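Twin-arginine translocation pathway signal (Rhodoferax ferrireducens, PDB 5IM2) binds benzoate and is probably the periplasmic solute-binding component of a TRAP transporter, carrying small carboxylates to the membrane. Local coordinates at residues A[171-176]-A[200-205]; A[230-235]-A[257-262]. All blocks are in the same frame, centred on the assembly; numbering follows the deposited sequence. Where two conformers were deposited one is given.

Interaction 1: residues A[171-176]-A[200-205]; sequences GVFHTK and KMLGYL
Phe173 reaches out from strand 171-175 and meets Leu202 and Leu205, two leucines three residues apart on helix 196-205. The backbones stay well separated, with CA of Phe173 and CA of Leu202 10.7 Å apart, and the benzyl side chain spans the distance. Starting at CB, which leaves the strand toward the helix, CG sits beside the backbone N and anti to the carbonyl carbon (chi1 -64°), and this torsion sends the ring out across the gap. CB and CG form the stem; CD2 and CE2, on the ring's far edge, make no close approach to segment 200-205. CD1 is still 4.8 Å from CD2 of Leu202, and the close approach comes one atom further on, where CE1 lies 3.9 Å from that same methyl. Leu202 CD2 arrives at the edge of the ring, near its plane. At the tip, CZ is 4.3 Å from CD1 of Leu205, which comes in obliquely. Leu202 has CG beside its own backbone N (chi1 -67°), which lets CD2 reach the ring although CB does not head for the strand; the two side chains run alongside each other with opposite headings. Met191 of strand 190-193 touches both Phe173 and Leu202, while Phe328 of helix 322-332 packs on both Phe173 and Leu205. Because helix 196-205 connects the parallel neighbours 190-193 and 208-211, this is the helix of a beta-alpha-beta crossover laid over one side of the six-stranded sheet. The two segments bury just 88 Å² between them, and no hydrogen bond crosses. What joins them is dispersion between methyl groups and the outer carbons of one aromatic ring, a contact that depends on shape and exclusion of water and not on directional bonding.

Interaction 2: residues A[230-235]-A[257-262]; sequences ALPWEV and ALYTAT. With BEZ (benzoic acid), chain B.
Behind the wall of the benzoate pocket, strand 228-232 meets the connection between strands 247-251 and 262-267 through a single side chain, Tyr259, set against Ala230 and Leu231. With CG between the backbone N and the carbonyl carbon (chi1 82°), the tyrosine ring extends to the strand. Its CE1 lies 3.8 Å from CB of Ala230, an oblique apolar touch. The hydroxyl reaches the peptide itself: OH is 3.1 Å from C of Ala230 and 3.2 Å from N of Leu231, which sits at the ring's edge near its plane. The angles are poor, so this is close packing, not a hydrogen bond. Ala230 O is taken instead by Arg192, whose other terminal nitrogen binds the benzoate.

Beyond Ala230 the chain comes up to the ligand, taking helical backbone angles at 233-235. Leu231 CD2 is 3.5 Å from O1 of the carboxylate. Pro232 meets the benzoate ring's edge nearly in plane, CD 3.7 Å from C6 with CG beside C5, whereas Val235 CB comes from above, more than 3 Å off the plane and 3.7 Å from C5. Glu234 OE2 is at the edge too, 3.5 Å from C5, its carboxylate held by Asn62 and Gln299. A glycine in place of Pro232 would probably open a gap beside C5 and C6 and leave the benzoate ring freer to shift. The chemistry is divided: carbons of Pro232 and Val235, with the Glu234 carboxylate, line the aromatic ring, while Arg192 and Tyr118 bond the ligand, and Tyr259 packs behind the peptide whose carbonyl probably steadies that arginine.

Overall arrangement
Interaction 1 closes along the chain before interaction 2 opens, and their centres lie 10 Å apart. Both reach the six-stranded mixed sheet, in which strands 171-175 and 228-232 are antiparallel neighbours. Leu231 O links them, lying 2.9 Å from Val172 N and 3.0 Å from His174 NE2, both probable hydrogen bonds. Segment 171-176 also touches the other half of interaction 2: Phe173 CZ packs 3.4 Å from Leu258 CD2, bringing the connection 257-262 up to the core beneath helix 196-205. Interaction 2 is centred about 7 Å from the centre of the chain, and its segment 230-235 lines the ligand site; interaction 1, about 15 Å from that centre, is hydrophobic packing behind the pocket.

Interaction 1: residues A[171-176]-A[200-205]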
loop_
_atom_site.group_PDB
_atom_site.type_symbol
_atom_site.label_atom_id
_atom_site.label_comp_id
_atom_site.label_asym_id
_atom_site.label_seq_id
_atom_site.Cartn_x
_atom_site.Cartn_y
_atom_site.Cartn_z
ATOM N N GLY A 171 1.835 -3.859 -8.711
ATOM C CA GLY A 171 3.265 -3.809 -8.468
ATOM C C GLY A 171 4.094 -4.025 -9.727
ATOM O O GLY A 171 3.706 -4.742 -10.656
ATOM N N VAL A 172 5.266 -3.374 -9.765
ATOM C CA VAL A 172 6.181 -3.433 -10.899
ATOM C C VAL A 172 7.567 -3.770 -10.351
ATOM O O VAL A 172 7.899 -3.414 -9.219
ATOM C CB VAL A 172 6.172 -2.072 -11.664
ATOM C CG1 VAL A 172 7.205 -2.001 -12.762
ATOM C CG2 VAL A 172 4.784 -1.767 -12.217
ATOM N N PHE A 173 8.376 -4.459 -11.153
ATOM C CA PHE A 173 9.775 -4.710 -10.815
ATOM C C PHE A 173 10.669 -3.617 -11.395
ATOM O O PHE A 173 10.613 -3.338 -12.596
ATOM C CB PHE A 173 10.265 -6.048 -11.375
ATOM C CG PHE A 173 9.588 -7.258 -10.805
ATOM C CD1 PHE A 173 9.631 -7.520 -9.443
ATOM C CD2 PHE A 173 8.949 -8.157 -11.640
ATOM C CE1 PHE A 173 9.013 -8.641 -8.922
ATOM C CE2 PHE A 173 8.366 -9.306 -11.134
ATOM C CZ PHE A 173 8.399 -9.547 -9.776
ATOM N N HIS A 174 11.570 -3.095 -10.568
ATOM C CA HIS A 174 12.538 -2.080 -10.971
ATOM C C HIS A 174 13.916 -2.605 -10.613
ATOM O O HIS A 174 14.197 -2.847 -9.434
ATOM C CB HIS A 174 12.261 -0.758 -10.262
ATOM C CG HIS A 174 10.817 -0.376 -10.304
ATOM N ND1 HIS A 174 10.268 0.322 -11.357
ATOM C CD2 HIS A 174 9.799 -0.624 -9.444
ATOM C CE1 HIS A 174 8.971 0.467 -11.161
ATOM N NE2 HIS A 174 8.657 -0.095 -10.003
ATOM N N THR A 175 14.764 -2.811 -11.621
ATOM C CA THR A 175 16.073 -3.409 -11.397
ATOM C C THR A 175 17.169 -2.559 -12.018
ATOM O O THR A 175 16.954 -1.840 -12.991
ATOM C CB THR A 175 16.133 -4.806 -11.981
ATOM O OG1 THR A 175 15.629 -4.755 -13.318
ATOM C CG2 THR A 175 15.251 -5.766 -11.157
ATOM N N LYS A 176 18.361 -2.669 -11.452
ATOM C CA LYS A 176 19.486 -1.889 -11.936
ATOM C C LYS A 176 20.063 -2.442 -13.239
ATOM O O LYS A 176 20.366 -1.669 -14.152
ATOM C CB LYS A 176 20.571 -1.827 -10.853
ATOM C CG LYS A 176 20.179 -0.989 -9.638
ATOM C CD LYS A 176 21.361 -0.663 -8.750
ATOM C CE LYS A 176 21.541 -1.685 -7.666
ATOM N NZ LYS A 176 22.818 -1.456 -6.912
ATOM N N LYS A 200 7.707 -12.878 0.961
ATOM C CA LYS A 200 7.483 -14.319 0.823
ATOM C C LYS A 200 7.280 -14.705 -0.634
ATOM O O LYS A 200 7.831 -15.716 -1.106
ATOM C CB LYS A 200 6.296 -14.736 1.682
ATOM C CG LYS A 200 6.652 -14.806 3.149
ATOM C CD LYS A 200 5.466 -15.190 4.003
ATOM C CE LYS A 200 5.752 -14.928 5.484
ATOM N NZ LYS A 200 7.018 -15.578 5.932
ATOM N N MET A 201 6.483 -13.929 -1.373
ATOM C CA MET A 201 6.332 -14.195 -2.798
ATOM C C MET A 201 7.672 -14.083 -3.502
ATOM O O MET A 201 8.056 -14.967 -4.275
ATOM C CB MET A 201 5.302 -13.235 -3.409
ATOM C CG MET A 201 5.194 -13.282 -4.922
ATOM S SD MET A 201 6.340 -12.184 -5.775
ATOM C CE MET A 201 5.841 -10.560 -5.225
ATOM N N LEU A 202 8.429 -13.018 -3.224
ATOM C CA LEU A 202 9.706 -12.870 -3.917
ATOM C C LEU A 202 10.608 -14.080 -3.674
ATOM O O LEU A 202 11.331 -14.519 -4.576
ATOM C CB LEU A 202 10.401 -11.579 -3.484
ATOM C CG LEU A 202 9.732 -10.252 -3.885
ATOM C CD1 LEU A 202 10.355 -9.034 -3.197
ATOM C CD2 LEU A 202 9.764 -10.057 -5.379
ATOM N N GLY A 203 10.584 -14.631 -2.466
ATOM C CA GLY A 203 11.416 -15.784 -2.176
ATOM C C GLY A 203 11.016 -17.004 -2.968
ATOM O O GLY A 203 11.868 -17.774 -3.421
ATOM N N TYR A 204 9.718 -17.190 -3.155
ATOM C CA TYR A 204 9.265 -18.309 -3.958
ATOM C C TYR A 204 9.574 -18.113 -5.442
ATOM O O TYR A 204 9.631 -19.092 -6.184
ATOM C CB TYR A 204 7.774 -18.538 -3.720
ATOM C CG TYR A 204 7.446 -19.454 -2.539
ATOM C CD1 TYR A 204 7.694 -20.825 -2.611
ATOM C CD2 TYR A 204 6.897 -18.959 -1.373
ATOM C CE1 TYR A 204 7.390 -21.692 -1.557
ATOM C CE2 TYR A 204 6.589 -19.807 -0.299
ATOM C CZ TYR A 204 6.844 -21.180 -0.397
ATOM O OH TYR A 204 6.527 -22.014 0.623
ATOM N N LEU A 205 9.786 -16.868 -5.891
ATOM C CA LEU A 205 10.201 -16.625 -7.262
ATOM C C LEU A 205 11.697 -16.817 -7.469
ATOM O O LEU A 205 12.164 -16.813 -8.618
ATOM C CB LEU A 205 9.763 -15.211 -7.672
ATOM C CG LEU A 205 8.259 -14.945 -7.701
ATOM C CD1 LEU A 205 8.023 -13.518 -8.184
ATOM C CD2 LEU A 205 7.543 -15.937 -8.609
#

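Interaction 2: residues A[230-235]-A[257-262]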
loop_
_atom_site.group_PDB
_atom_site.type_symbol
_atom_site.label_atom_id
_atom_site.label_comp_id
_atom_site.label_asym_id
_atom_site.label_seq_id
_atom_site.Cartn_x
_atom_site.Cartn_y
_atom_site.Cartn_z
ATOM N N ALA A 230 10.433 -3.909 -5.685
ATOM C CA ALA A 230 9.040 -3.998 -6.084
ATOM C C ALA A 230 8.349 -2.719 -5.616
ATOM O O ALA A 230 8.365 -2.414 -4.428
ATOM C CB ALA A 230 8.402 -5.236 -5.453
ATOM N N LEU A 231 7.781 -1.958 -6.553
ATOM C CA LEU A 231 7.037 -0.731 -6.269
ATOM C C LEU A 231 5.967 -0.581 -7.333
ATOM O O LEU A 231 6.211 -0.941 -8.489
ATOM C CB LEU A 231 7.906 0.523 -6.329
ATOM C CG LEU A 231 9.056 0.682 -5.361
ATOM C CD1 LEU A 231 10.039 1.748 -5.826
ATOM C CD2 LEU A 231 8.455 1.005 -4.028
ATOM N N PRO A 232 4.841 0.064 -7.023
ATOM C CA PRO A 232 3.972 0.535 -8.107
ATOM C C PRO A 232 4.613 1.726 -8.818
ATOM O O PRO A 232 5.506 2.390 -8.290
ATOM C CB PRO A 232 2.697 0.951 -7.377
ATOM C CG PRO A 232 3.221 1.458 -6.064
ATOM C CD PRO A 232 4.368 0.536 -5.706
ATOM N N TRP A 233 4.091 2.026 -10.013
ATOM C CA TRP A 233 4.642 3.090 -10.840
ATOM C C TRP A 233 4.525 4.452 -10.181
ATOM O O TRP A 233 5.419 5.294 -10.337
ATOM C CB TRP A 233 3.934 3.138 -12.202
ATOM C CG TRP A 233 4.555 2.295 -13.277
ATOM C CD1 TRP A 233 3.954 1.301 -13.983
ATOM C CD2 TRP A 233 5.902 2.375 -13.771
ATOM N NE1 TRP A 233 4.835 0.746 -14.879
ATOM C CE2 TRP A 233 6.040 1.384 -14.768
ATOM C CE3 TRP A 233 7.002 3.171 -13.453
ATOM C CZ2 TRP A 233 7.227 1.195 -15.477
ATOM C CZ3 TRP A 233 8.178 2.978 -14.148
ATOM C CH2 TRP A 233 8.277 1.993 -15.153
ATOM N N GLU A 234 3.435 4.694 -9.444
ATOM C CA GLU A 234 3.106 6.057 -9.064
ATOM C C GLU A 234 4.163 6.658 -8.130
ATOM O O GLU A 234 4.403 7.877 -8.180
ATOM C CB GLU A 234 1.705 6.107 -8.436
ATOM C CG GLU A 234 1.551 5.367 -7.139
ATOM C CD GLU A 234 1.940 6.160 -5.887
ATOM O OE1 GLU A 234 2.003 7.425 -5.926
ATOM O OE2 GLU A 234 2.183 5.475 -4.863
ATOM N N VAL A 235 4.801 5.824 -7.298
ATOM C CA VAL A 235 5.709 6.322 -6.263
ATOM C C VAL A 235 7.121 6.473 -6.776
ATOM O O VAL A 235 7.937 7.139 -6.122
ATOM C CB VAL A 235 5.673 5.391 -5.035
ATOM C CG1 VAL A 235 6.371 4.065 -5.300
ATOM C CG2 VAL A 235 6.239 6.109 -3.808
ATOM N N ALA A 257 -2.598 -8.633 -11.460
ATOM C CA ALA A 257 -1.644 -7.809 -10.739
ATOM C C ALA A 257 -0.863 -8.713 -9.809
ATOM O O ALA A 257 -1.447 -9.363 -8.939
ATOM C CB ALA A 257 -2.356 -6.719 -9.942
ATOM N N LEU A 258 0.452 -8.722 -9.953
ATOM C CA LEU A 258 1.254 -9.623 -9.145
ATOM C C LEU A 258 1.011 -9.388 -7.655
ATOM O O LEU A 258 0.807 -10.340 -6.896
ATOM C CB LEU A 258 2.738 -9.450 -9.478
ATOM C CG LEU A 258 3.671 -10.298 -8.586
ATOM C CD1 LEU A 258 3.423 -11.758 -8.830
ATOM C CD2 LEU A 258 5.101 -9.947 -8.892
ATOM N N TYR A 259 1.061 -8.131 -7.205
ATOM C CA TYR A 259 0.769 -7.828 -5.806
ATOM C C TYR A 259 0.315 -6.375 -5.687
ATOM O O TYR A 259 0.511 -5.556 -6.584
ATOM C CB TYR A 259 1.996 -8.079 -4.881
ATOM C CG TYR A 259 2.946 -6.920 -4.889
ATOM C CD1 TYR A 259 3.861 -6.754 -5.910
ATOM C CD2 TYR A 259 2.870 -5.942 -3.909
ATOM C CE1 TYR A 259 4.695 -5.636 -5.958
ATOM C CE2 TYR A 259 3.704 -4.825 -3.943
ATOM C CZ TYR A 259 4.605 -4.680 -4.973
ATOM O OH TYR A 259 5.419 -3.564 -5.006
ATOM N N THR A 260 -0.275 -6.075 -4.538
ATOM C CA THR A 260 -0.413 -4.707 -4.057
ATOM C C THR A 260 -0.150 -4.701 -2.555
ATOM O O THR A 260 -0.099 -5.749 -1.896
ATOM C CB THR A 260 -1.781 -4.126 -4.424
ATOM O OG1 THR A 260 -1.790 -2.736 -4.099
ATOM C CG2 THR A 260 -2.927 -4.834 -3.707
ATOM N N ALA A 261 0.069 -3.510 -2.017
ATOM C CA ALA A 261 0.242 -3.330 -0.584
ATOM C C ALA A 261 -0.945 -2.558 -0.028
ATOM O O ALA A 261 -1.573 -1.778 -0.729
ATOM C CB ALA A 261 1.554 -2.605 -0.263
ATOM N N THR A 262 -1.251 -2.802 1.242
ATOM C CA THR A 262 -2.334 -2.135 1.931
ATOM C C THR A 262 -1.827 -0.957 2.734
ATOM O O THR A 262 -0.701 -0.945 3.227
ATOM C CB THR A 262 -3.084 -3.082 2.866
ATOM O OG1 THR A 262 -2.200 -3.614 3.850
ATOM C CG2 THR A 262 -3.684 -4.188 2.082
HETATM C C BEZ B . 6.002 0.880 -0.710
HETATM O O1 BEZ B . 6.184 -0.068 -1.527
HETATM O O2 BEZ B . 6.574 0.849 0.405
HETATM C C1 BEZ B . 5.137 2.044 -1.092
HETATM C C2 BEZ B . 4.927 3.077 -0.182
HETATM C C3 BEZ B . 4.144 4.165 -0.572
HETATM C C4 BEZ B . 3.574 4.190 -1.833
HETATM C C5 BEZ B . 3.765 3.150 -2.722
HETATM C C6 BEZ B . 4.559 2.061 -2.345
#